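Local coordinates for protein Rv1364c/MT1410 (Mycobacterium tuberculosis, PDB 3KE6) that is of unconfirmed function but joins a manganese-binding, PP2C-type RsbU phosphatase domain to an RsbW-like kinase domain, and probably regulates a sigma factor, at residues G132-C137 with I183-D188; A153-P158 with A203-L208; I265-T270 with A274-A279; R282-E287 with V324-A329. All coordinates share one frame; numbering follows the deposited sequence.

In the fold
From the N terminus, the chain first builds the phosphatase-like half, where contacts 1 and 2 cross, their segments alternating along the chain in the order 132-137, 153-158, 183-188, 203-208. Contact 1 closes a loop of 45 residues and spans the interior between two sheets; contact 2 closes one of 44 and ties helix 198-212 to the outer side of one of them. The two touch through Y136 with E157. The kinase-like half follows in series. Contact 3 closes the short connection, residues 268-272, from strand 263-267 into helix 273-288, and contact 4 closes a loop of 36 residues, bringing strand 322-328, the sheet neighbour of 263-267, against the same helix. The centres of contacts 1 and 3 lie about 42 Å apart.

Contact 1: residues G132-C137 with I183-D188. With MN (manganese (II) ion), chain F.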
# COMPACT_ATOMS: atom_id res chain seq x y z
N GLY A 132 16.15 -4.88 2.57
CA GLY A 132 15.43 -4.60 3.82
C GLY A 132 15.79 -3.23 4.38
O GLY A 132 15.25 -2.80 5.42
N GLU A 133 16.69 -2.53 3.70
CA GLU A 133 17.11 -1.22 4.13
C GLU A 133 15.93 -0.28 4.05
O GLU A 133 15.33 -0.13 2.98
CB GLU A 133 18.25 -0.70 3.25
CG GLU A 133 18.57 0.77 3.49
CD GLU A 133 19.87 1.20 2.85
OE1 GLU A 133 20.59 0.33 2.31
OE2 GLU A 133 20.16 2.42 2.89
N PHE A 134 15.63 0.35 5.18
CA PHE A 134 14.52 1.28 5.30
C PHE A 134 14.99 2.67 5.75
O PHE A 134 15.17 2.93 6.94
CB PHE A 134 13.49 0.74 6.29
CG PHE A 134 12.24 1.54 6.33
CD1 PHE A 134 11.29 1.39 5.34
CD2 PHE A 134 12.03 2.47 7.33
CE1 PHE A 134 10.13 2.15 5.36
CE2 PHE A 134 10.89 3.22 7.36
CZ PHE A 134 9.94 3.07 6.39
N GLN A 135 15.18 3.55 4.78
CA GLN A 135 15.68 4.89 5.01
C GLN A 135 14.52 5.81 5.35
O GLN A 135 13.57 5.91 4.59
CB GLN A 135 16.39 5.39 3.75
CG GLN A 135 16.76 6.86 3.75
CD GLN A 135 17.81 7.18 2.71
OE1 GLN A 135 18.63 6.32 2.35
NE2 GLN A 135 17.81 8.42 2.22
N TYR A 136 14.60 6.50 6.48
CA TYR A 136 13.48 7.28 6.96
C TYR A 136 13.88 8.63 7.55
O TYR A 136 15.02 8.81 8.00
CB TYR A 136 12.71 6.47 8.01
CG TYR A 136 13.45 6.33 9.32
CD1 TYR A 136 14.42 5.36 9.50
CD2 TYR A 136 13.16 7.17 10.38
CE1 TYR A 136 15.08 5.24 10.69
CE2 TYR A 136 13.80 7.05 11.58
CZ TYR A 136 14.77 6.09 11.74
OH TYR A 136 15.43 5.99 12.97
N CYS A 137 12.93 9.56 7.52
CA CYS A 137 13.08 10.90 8.06
C CYS A 137 11.85 11.23 8.91
O CYS A 137 10.71 10.96 8.51
CB CYS A 137 13.22 11.93 6.93
SG CYS A 137 13.60 13.61 7.53
N ILE A 183 6.75 -2.13 10.57
CA ILE A 183 6.98 -0.77 11.01
C ILE A 183 5.70 0.06 10.93
O ILE A 183 4.95 -0.05 9.97
CB ILE A 183 8.08 -0.11 10.17
CG1 ILE A 183 8.44 1.26 10.74
CG2 ILE A 183 7.63 0.05 8.74
CD1 ILE A 183 9.57 1.93 10.00
N LEU A 184 5.46 0.89 11.94
CA LEU A 184 4.19 1.61 12.09
C LEU A 184 4.36 3.14 12.10
O LEU A 184 4.80 3.73 13.07
CB LEU A 184 3.47 1.15 13.36
CG LEU A 184 2.82 -0.25 13.36
CD1 LEU A 184 3.82 -1.39 13.15
CD2 LEU A 184 2.06 -0.49 14.66
N PHE A 185 4.01 3.77 11.00
CA PHE A 185 3.89 5.22 10.91
C PHE A 185 2.55 5.62 11.52
O PHE A 185 1.53 4.98 11.25
CB PHE A 185 3.93 5.66 9.43
CG PHE A 185 5.32 5.69 8.82
CD1 PHE A 185 5.73 6.77 8.05
CD2 PHE A 185 6.22 4.65 9.01
CE1 PHE A 185 7.01 6.81 7.49
CE2 PHE A 185 7.50 4.69 8.47
CZ PHE A 185 7.89 5.78 7.71
N TYR A 186 2.53 6.69 12.31
CA TYR A 186 1.31 7.15 12.98
C TYR A 186 1.36 8.67 13.20
O TYR A 186 2.44 9.27 13.15
CB TYR A 186 1.15 6.45 14.34
CG TYR A 186 2.33 6.76 15.19
CD1 TYR A 186 2.31 7.81 16.08
CD2 TYR A 186 3.50 6.05 15.03
CE1 TYR A 186 3.44 8.12 16.83
CE2 TYR A 186 4.62 6.34 15.78
CZ TYR A 186 4.58 7.38 16.68
OH TYR A 186 5.70 7.68 17.40
N THR A 187 0.22 9.28 13.50
CA THR A 187 0.18 10.68 13.87
C THR A 187 0.01 10.80 15.37
O THR A 187 -0.36 9.83 16.03
CB THR A 187 -0.95 11.46 13.15
OG1 THR A 187 -2.17 10.72 13.20
CG2 THR A 187 -0.56 11.73 11.71
N ASP A 188 0.27 12.00 15.89
CA ASP A 188 0.26 12.27 17.32
C ASP A 188 -1.11 12.03 17.96
O ASP A 188 -1.21 11.87 19.19
CB ASP A 188 0.78 13.69 17.63
CG ASP A 188 -0.06 14.82 16.99
OD1 ASP A 188 -1.14 14.56 16.42
OD2 ASP A 188 0.38 15.98 17.07
MN MN F . -2.12 16.24 15.35
O HOH W 1 -1.34 17.74 16.76
O HOH W 2 -3.68 17.68 14.72
O HOH W 3 -3.24 14.61 14.36
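With chi1 at -172°, F134 sends its ring away from its backbone nitrogen and straight across to I183 and F185, while F185, whose CG lies opposite its carbonyl carbon (chi1 -79°), tips its ring back to meet it. The two phenyl groups point at each other across the interface and touch at their edges, F134 CZ to F185 CE2 at 3.6 Å. Their planes stand nearly perpendicular at 89° with the centroids 6.0 Å apart, yet neither ring lies over the face of the other, so this is not a T-shaped stack. I183 completes the trio: the end of its extended chain, CD1, comes obliquely to the F134 ring, about 3.2 Å from CE2. All three residues are buried, and what joins the segments is hydrophobic contact alone. The CA atoms of F134 and I183 are 9.7 Å apart, a separation that fits two sheets stacked face to face rather than strands paired edge to edge. Past the end of its strand, 183-188 runs into the metal site. There D188 binds manganese through OD1 at 2.2 Å, beside D71 and D247, and its OD2 accepts a hydrogen bond from a metal-bound water. The strand thus carries the apolar core at one end and leads to a metal ligand at the other. Strand 133-139 lies between 121-128 and 173-176 in the five-stranded sheet, and F134 also packs on L127. Strand 182-186 runs between 145-147 and 249-256 in the facing sheet of this PP2C-type sandwich; I183 packs on M254 beside it, and F185 reaches over to C123.

Contact 2: residues A153-P158 with A203-L208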
# COMPACT_ATOMS: atom_id res chain seq x y z
N ALA A 153 8.48 -4.83 20.18
CA ALA A 153 8.24 -3.49 19.70
C ALA A 153 9.35 -2.63 20.26
O ALA A 153 9.98 -3.00 21.24
CB ALA A 153 6.88 -2.99 20.15
N ARG A 154 9.62 -1.51 19.61
CA ARG A 154 10.51 -0.48 20.12
C ARG A 154 10.44 0.63 19.11
O ARG A 154 10.27 0.38 17.92
CB ARG A 154 11.96 -0.95 20.27
CG ARG A 154 12.72 -1.08 18.97
CD ARG A 154 14.01 -1.88 19.13
NE ARG A 154 14.73 -1.94 17.86
CZ ARG A 154 15.53 -0.99 17.39
NH1 ARG A 154 15.77 0.13 18.08
NH2 ARG A 154 16.12 -1.15 16.21
N TYR A 155 10.56 1.86 19.58
CA TYR A 155 10.57 2.99 18.69
C TYR A 155 11.91 3.09 18.02
O TYR A 155 12.94 2.86 18.64
CB TYR A 155 10.23 4.27 19.47
CG TYR A 155 8.79 4.27 19.91
CD1 TYR A 155 8.43 3.92 21.21
CD2 TYR A 155 7.78 4.56 18.99
CE1 TYR A 155 7.09 3.90 21.59
CE2 TYR A 155 6.45 4.54 19.36
CZ TYR A 155 6.11 4.20 20.65
OH TYR A 155 4.78 4.18 20.99
N VAL A 156 11.90 3.41 16.73
CA VAL A 156 13.12 3.77 16.02
C VAL A 156 13.53 5.14 16.52
O VAL A 156 12.70 5.86 17.06
CB VAL A 156 12.91 3.81 14.49
CG1 VAL A 156 12.62 2.42 13.94
CG2 VAL A 156 11.80 4.76 14.12
N GLU A 157 14.80 5.48 16.36
CA GLU A 157 15.33 6.77 16.84
C GLU A 157 14.88 7.94 15.96
O GLU A 157 14.85 7.81 14.74
CB GLU A 157 16.86 6.74 16.87
CG GLU A 157 17.48 5.61 17.70
CD GLU A 157 17.59 5.93 19.18
OE1 GLU A 157 16.56 6.31 19.78
OE2 GLU A 157 18.70 5.79 19.73
N PRO A 158 14.54 9.10 16.57
CA PRO A 158 14.27 10.30 15.76
C PRO A 158 15.50 10.72 14.94
O PRO A 158 16.63 10.62 15.42
CB PRO A 158 13.93 11.38 16.80
CG PRO A 158 13.66 10.65 18.07
CD PRO A 158 14.42 9.36 18.01
N ALA A 203 4.28 4.27 25.69
CA ALA A 203 4.65 2.91 26.13
C ALA A 203 3.51 1.89 26.00
O ALA A 203 3.77 0.69 26.00
CB ALA A 203 5.18 2.94 27.55
N GLU A 204 2.27 2.36 25.90
CA GLU A 204 1.11 1.47 25.81
C GLU A 204 0.92 1.00 24.38
O GLU A 204 0.60 -0.16 24.11
CB GLU A 204 -0.15 2.17 26.30
CG GLU A 204 -1.32 1.22 26.54
CD GLU A 204 -2.62 1.92 26.90
OE1 GLU A 204 -2.56 2.97 27.61
OE2 GLU A 204 -3.69 1.41 26.48
N PHE A 205 1.10 1.94 23.45
CA PHE A 205 1.09 1.65 22.03
C PHE A 205 2.14 0.58 21.73
O PHE A 205 1.83 -0.45 21.14
CB PHE A 205 1.32 2.97 21.27
CG PHE A 205 1.48 2.84 19.78
CD1 PHE A 205 0.90 1.79 19.06
CD2 PHE A 205 2.19 3.80 19.08
CE1 PHE A 205 1.07 1.68 17.68
CE2 PHE A 205 2.36 3.72 17.70
CZ PHE A 205 1.79 2.66 17.00
N ALA A 206 3.38 0.79 22.18
CA ALA A 206 4.46 -0.19 21.97
C ALA A 206 4.13 -1.58 22.52
O ALA A 206 4.21 -2.57 21.80
CB ALA A 206 5.77 0.31 22.57
N ASP A 207 3.75 -1.65 23.80
CA ASP A 207 3.45 -2.93 24.46
C ASP A 207 2.31 -3.68 23.79
O ASP A 207 2.35 -4.90 23.68
CB ASP A 207 3.09 -2.73 25.96
CG ASP A 207 4.28 -2.26 26.79
OD1 ASP A 207 5.26 -1.76 26.21
OD2 ASP A 207 4.22 -2.38 28.05
N LEU A 208 1.29 -2.95 23.37
CA LEU A 208 0.10 -3.53 22.75
C LEU A 208 0.42 -4.09 21.37
O LEU A 208 0.01 -5.20 21.03
CB LEU A 208 -1.00 -2.47 22.64
CG LEU A 208 -2.42 -2.88 22.28
CD1 LEU A 208 -2.90 -4.09 23.08
CD2 LEU A 208 -3.35 -1.67 22.50
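F205, the first residue of the helical segment to meet the strand, receives the phenol end of Y155: OH comes within 3.2 Å of F205 CD2, which sits at the edge of the tyrosine ring and near its plane. The two side chains run at a slant to each other. The hydroxyl also has a hydrogen-bond partner farther back along the helix, the carbonyl oxygen of T202, so Y155 is held by its polar tip as well as by its ring. One residue on, A206 points at the strand. Its CB is 3.9 Å from Y155 CE1 and 4.2 Å from A153 CB, and the methyl of A153 also lies against A206 O. Small residues on both sides permit close approach: the strand and helix axes come within 7.5 Å, running at 145° to each other. Further along, L208 turns to L238 and L239 of helix 227-241, which F205 touches as well. Helix 198-212 thereby lies on the sheet beside helix 227-241, in the manner of the outer helical layer of a PP2C-type fold. Beneath it lie strand 145-147, whose L145 meets A153, Y155 and F205, and strand 182-186, where Y186 packs edge-to-face with F205.

Contact 3: residues I265-T270 with A274-A279; sequences ITLDAT and ARTVRA. With SO4 (sulfate ion), chain C.
Strand 265-267 and helix 274-279, joined through I265, L267, T276 and V277, run almost antiparallel, at 168° with their axes 10.0 Å apart; the connection between them includes an inverse gamma turn centred on A269. L267 does the closest touching: its CD1 branch lies 3.5 Å from T276 CG2 and 3.8 Å from V277 CG2, reaching both methyls at once. T276 can offer its methyl because CG2 stands opposite the backbone nitrogen, while OG1, at chi1 -67°, hydrogen-bonds N272 O just before the helix. I265 completes the contact less tightly, with CD1 4.1 Å from V277 CA. Near the helix start, A274 N donates to a water at 2.8 Å that also lies close to T270 O. R278 leaves from the far side of the helix; its chain bends at chi3, and NE gives a hydrogen bond of 2.7 Å to sulfate O2, while NH2 bonds S303. The sulfate, presumably picked up from the crystallisation medium, is also bound by R282. Helix 273-288 packs on the sheet and against helix 292-312: V277 touches V324 of strand 322-328, which pairs with strand 263-267, and I302 of helix 292-312, against which A274 and R278 also pack.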
# COMPACT_ATOMS: atom_id res chain seq x y z
N ILE A 265 1.47 -21.86 -15.53
CA ILE A 265 0.76 -23.12 -15.74
C ILE A 265 0.78 -23.40 -17.21
O ILE A 265 0.57 -22.48 -18.01
CB ILE A 265 -0.73 -23.01 -15.38
CG1 ILE A 265 -0.96 -22.29 -14.06
CG2 ILE A 265 -1.37 -24.39 -15.33
CD1 ILE A 265 -2.42 -21.90 -13.85
N THR A 266 0.97 -24.66 -17.56
CA THR A 266 0.94 -25.12 -18.94
C THR A 266 -0.11 -26.24 -19.00
O THR A 266 0.10 -27.29 -18.41
CB THR A 266 2.36 -25.61 -19.39
OG1 THR A 266 3.26 -24.51 -19.33
CG2 THR A 266 2.40 -26.14 -20.80
N LEU A 267 -1.21 -26.01 -19.71
CA LEU A 267 -2.37 -26.91 -19.72
C LEU A 267 -2.77 -27.38 -21.09
O LEU A 267 -2.48 -26.75 -22.09
CB LEU A 267 -3.61 -26.20 -19.14
CG LEU A 267 -3.59 -25.89 -17.65
CD1 LEU A 267 -5.00 -25.78 -17.13
CD2 LEU A 267 -2.78 -27.01 -16.89
N ASP A 268 -3.52 -28.47 -21.13
CA ASP A 268 -4.09 -28.93 -22.36
C ASP A 268 -5.27 -28.03 -22.69
O ASP A 268 -5.92 -27.54 -21.78
CB ASP A 268 -4.52 -30.39 -22.22
CG ASP A 268 -3.36 -31.30 -21.86
OD1 ASP A 268 -2.19 -30.88 -21.98
OD2 ASP A 268 -3.61 -32.45 -21.46
N ALA A 269 -5.52 -27.79 -23.98
CA ALA A 269 -6.66 -26.97 -24.38
C ALA A 269 -7.90 -27.87 -24.33
O ALA A 269 -8.38 -28.36 -25.34
CB ALA A 269 -6.46 -26.35 -25.74
N THR A 270 -8.38 -28.06 -23.11
CA THR A 270 -9.46 -28.97 -22.78
C THR A 270 -10.61 -28.15 -22.22
O THR A 270 -10.48 -26.96 -21.96
CB THR A 270 -8.96 -30.01 -21.75
OG1 THR A 270 -8.28 -31.07 -22.44
CG2 THR A 270 -10.08 -30.63 -20.92
N ALA A 274 -10.13 -23.93 -17.87
CA ALA A 274 -10.43 -22.67 -17.26
C ALA A 274 -10.66 -22.89 -15.77
O ALA A 274 -10.27 -22.06 -14.94
CB ALA A 274 -11.64 -22.02 -17.90
N ARG A 275 -11.24 -24.04 -15.45
CA ARG A 275 -11.56 -24.37 -14.08
C ARG A 275 -10.26 -24.61 -13.37
O ARG A 275 -10.08 -24.21 -12.22
CB ARG A 275 -12.49 -25.60 -14.03
CG ARG A 275 -12.84 -26.07 -12.62
CD ARG A 275 -13.68 -27.31 -12.62
NE ARG A 275 -13.01 -28.37 -13.36
CZ ARG A 275 -13.55 -29.56 -13.65
NH1 ARG A 275 -12.83 -30.44 -14.33
NH2 ARG A 275 -14.77 -29.89 -13.25
N THR A 276 -9.32 -25.24 -14.06
CA THR A 276 -7.99 -25.47 -13.49
C THR A 276 -7.25 -24.18 -13.23
O THR A 276 -6.82 -23.92 -12.12
CB THR A 276 -7.18 -26.43 -14.36
OG1 THR A 276 -7.81 -27.71 -14.32
CG2 THR A 276 -5.82 -26.61 -13.83
N VAL A 277 -7.17 -23.33 -14.24
CA VAL A 277 -6.54 -22.02 -14.08
C VAL A 277 -7.18 -21.16 -12.97
O VAL A 277 -6.48 -20.74 -12.06
CB VAL A 277 -6.55 -21.29 -15.39
CG1 VAL A 277 -6.04 -19.86 -15.22
CG2 VAL A 277 -5.73 -22.13 -16.40
N ARG A 278 -8.49 -20.94 -13.02
CA ARG A 278 -9.20 -20.25 -11.93
C ARG A 278 -8.78 -20.79 -10.55
O ARG A 278 -8.44 -20.01 -9.67
CB ARG A 278 -10.73 -20.39 -12.06
CG ARG A 278 -11.35 -19.52 -13.15
CD ARG A 278 -12.89 -19.38 -13.03
NE ARG A 278 -13.52 -20.68 -12.89
CZ ARG A 278 -14.02 -21.39 -13.90
NH1 ARG A 278 -14.57 -22.57 -13.65
NH2 ARG A 278 -13.97 -20.95 -15.14
N ALA A 279 -8.81 -22.10 -10.33
CA ALA A 279 -8.49 -22.58 -8.96
C ALA A 279 -7.11 -22.05 -8.55
O ALA A 279 -6.96 -21.39 -7.52
CB ALA A 279 -8.54 -24.07 -8.85
S SO4 C . -14.67 -19.58 -9.33
O1 SO4 C . -13.61 -19.51 -8.38
O2 SO4 C . -14.37 -20.60 -10.31
O3 SO4 C . -15.88 -19.92 -8.63
O4 SO4 C . -14.84 -18.33 -10.03
O HOH W 4 -11.72 -24.77 -20.01

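Contact 4: residues R282-E287 with V324-A329. With SO4 (sulfate ion), chain C.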
# COMPACT_ATOMS: atom_id res chain seq x y z
N ARG A 282 -6.78 -18.28 -8.01
CA ARG A 282 -7.29 -17.93 -6.71
C ARG A 282 -6.29 -18.24 -5.59
O ARG A 282 -6.04 -17.38 -4.75
CB ARG A 282 -8.63 -18.63 -6.42
CG ARG A 282 -9.80 -17.78 -6.80
CD ARG A 282 -11.14 -18.22 -6.26
NE ARG A 282 -12.08 -17.69 -7.22
CZ ARG A 282 -12.60 -16.46 -7.20
NH1 ARG A 282 -13.43 -16.09 -8.17
NH2 ARG A 282 -12.34 -15.60 -6.25
N GLU A 283 -5.73 -19.45 -5.55
CA GLU A 283 -4.72 -19.72 -4.54
C GLU A 283 -3.69 -18.60 -4.57
O GLU A 283 -3.44 -17.94 -3.57
CB GLU A 283 -3.96 -21.02 -4.81
CG GLU A 283 -4.72 -22.28 -4.59
CD GLU A 283 -3.81 -23.52 -4.51
OE1 GLU A 283 -2.58 -23.36 -4.28
OE2 GLU A 283 -4.34 -24.66 -4.64
N TRP A 284 -3.11 -18.42 -5.74
CA TRP A 284 -2.01 -17.51 -5.96
C TRP A 284 -2.32 -16.11 -5.46
O TRP A 284 -1.50 -15.52 -4.76
CB TRP A 284 -1.66 -17.46 -7.45
CG TRP A 284 -0.45 -16.66 -7.73
CD1 TRP A 284 0.83 -16.97 -7.40
CD2 TRP A 284 -0.41 -15.40 -8.39
NE1 TRP A 284 1.67 -15.97 -7.82
CE2 TRP A 284 0.92 -15.00 -8.44
CE3 TRP A 284 -1.39 -14.55 -8.95
CZ2 TRP A 284 1.30 -13.78 -8.99
CZ3 TRP A 284 -1.02 -13.35 -9.51
CH2 TRP A 284 0.32 -12.98 -9.53
N LEU A 285 -3.50 -15.58 -5.83
CA LEU A 285 -3.85 -14.20 -5.49
C LEU A 285 -4.13 -14.05 -4.00
O LEU A 285 -3.94 -12.98 -3.42
CB LEU A 285 -5.04 -13.70 -6.29
CG LEU A 285 -4.78 -13.49 -7.77
CD1 LEU A 285 -6.09 -13.52 -8.52
CD2 LEU A 285 -4.07 -12.18 -8.00
N ALA A 286 -4.56 -15.13 -3.37
CA ALA A 286 -4.69 -15.16 -1.91
C ALA A 286 -3.30 -15.03 -1.27
O ALA A 286 -3.14 -14.31 -0.30
CB ALA A 286 -5.42 -16.45 -1.43
N GLU A 287 -2.31 -15.74 -1.80
CA GLU A 287 -0.94 -15.69 -1.27
C GLU A 287 -0.40 -14.29 -1.47
O GLU A 287 0.17 -13.72 -0.57
CB GLU A 287 -0.03 -16.71 -1.97
CG GLU A 287 -0.10 -18.12 -1.40
CD GLU A 287 0.55 -19.19 -2.30
OE1 GLU A 287 1.52 -19.84 -1.84
OE2 GLU A 287 0.09 -19.39 -3.46
N VAL A 324 -0.05 -19.96 -19.23
CA VAL A 324 -0.53 -18.85 -18.43
C VAL A 324 0.57 -18.44 -17.50
O VAL A 324 1.25 -19.28 -16.92
CB VAL A 324 -1.76 -19.22 -17.56
CG1 VAL A 324 -2.24 -17.99 -16.81
CG2 VAL A 324 -2.90 -19.84 -18.39
N ALA A 325 0.75 -17.15 -17.36
CA ALA A 325 1.82 -16.59 -16.55
C ALA A 325 1.23 -15.38 -15.87
O ALA A 325 0.42 -14.67 -16.47
CB ALA A 325 2.99 -16.19 -17.43
N ALA A 326 1.57 -15.17 -14.61
CA ALA A 326 1.11 -13.99 -13.88
C ALA A 326 2.13 -13.70 -12.80
O ALA A 326 2.65 -14.63 -12.15
CB ALA A 326 -0.26 -14.22 -13.28
N ALA A 327 2.45 -12.41 -12.62
CA ALA A 327 3.43 -11.98 -11.64
C ALA A 327 3.06 -10.58 -11.13
O ALA A 327 2.50 -9.75 -11.90
CB ALA A 327 4.79 -11.96 -12.26
N LEU A 328 3.36 -10.33 -9.84
CA LEU A 328 3.21 -9.01 -9.24
C LEU A 328 4.59 -8.35 -9.18
O LEU A 328 5.57 -8.96 -8.72
CB LEU A 328 2.63 -9.09 -7.84
CG LEU A 328 2.39 -7.75 -7.10
CD1 LEU A 328 1.18 -7.00 -7.67
CD2 LEU A 328 2.17 -7.99 -5.63
N ALA A 329 4.66 -7.12 -9.71
CA ALA A 329 5.88 -6.32 -9.72
C ALA A 329 5.84 -5.36 -8.56
O ALA A 329 4.79 -5.13 -7.95
CB ALA A 329 6.01 -5.54 -11.01
S SO4 C . -14.67 -19.58 -9.33
O1 SO4 C . -13.61 -19.51 -8.38
O2 SO4 C . -14.37 -20.60 -10.31
O3 SO4 C . -15.88 -19.92 -8.63
O4 SO4 C . -14.84 -18.33 -10.03
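W284 carries nearly all of this contact, bringing the outer atoms of its six-membered ring, CZ2, CH2 and CZ3, up to the strand at A326 and A327. With CG opposite the backbone nitrogen (chi1 -174°), the ring leaves helix 273-288 on the sheet side and extends across to the backbone. A326, second in buried surface, points its methyl at the ring, CB to W284 CZ3 at 3.9 Å. Its carbonyl oxygen lies obliquely to the indole, 3.5 Å from CZ2. Farther along the strand the partners lie at the ring's edge: A327 C is in the plane of the ring, and L328 N, also near that plane, is 4.0 Å from CH2. The tryptophan therefore abuts the main chain as much as any side chain, an arrangement that the small alanine at 326 accommodates. L328 adds a little surface; its side chain touches I288 of the same helix and V334 of strand 333-340. The indole's polar end is anchored outside the pair, NE1 bonding P261 O, a bond that restrains the rotation of the ring. On another side of the helix R282 grips the sulfate with two hydrogen bonds, NE to O1 at 2.6 Å and NH1 to O4 at 3.2 Å. Helix and strand run almost parallel, 8° apart, with axes 10.5 Å from each other. L285 meanwhile packs on I295 and V299 of helix 292-312. A layer of helices laid over one face of a beta sheet in this way is the α/β sandwich of histidine kinase-like ATPase domains, to which RsbW-type anti-sigma kinases belong.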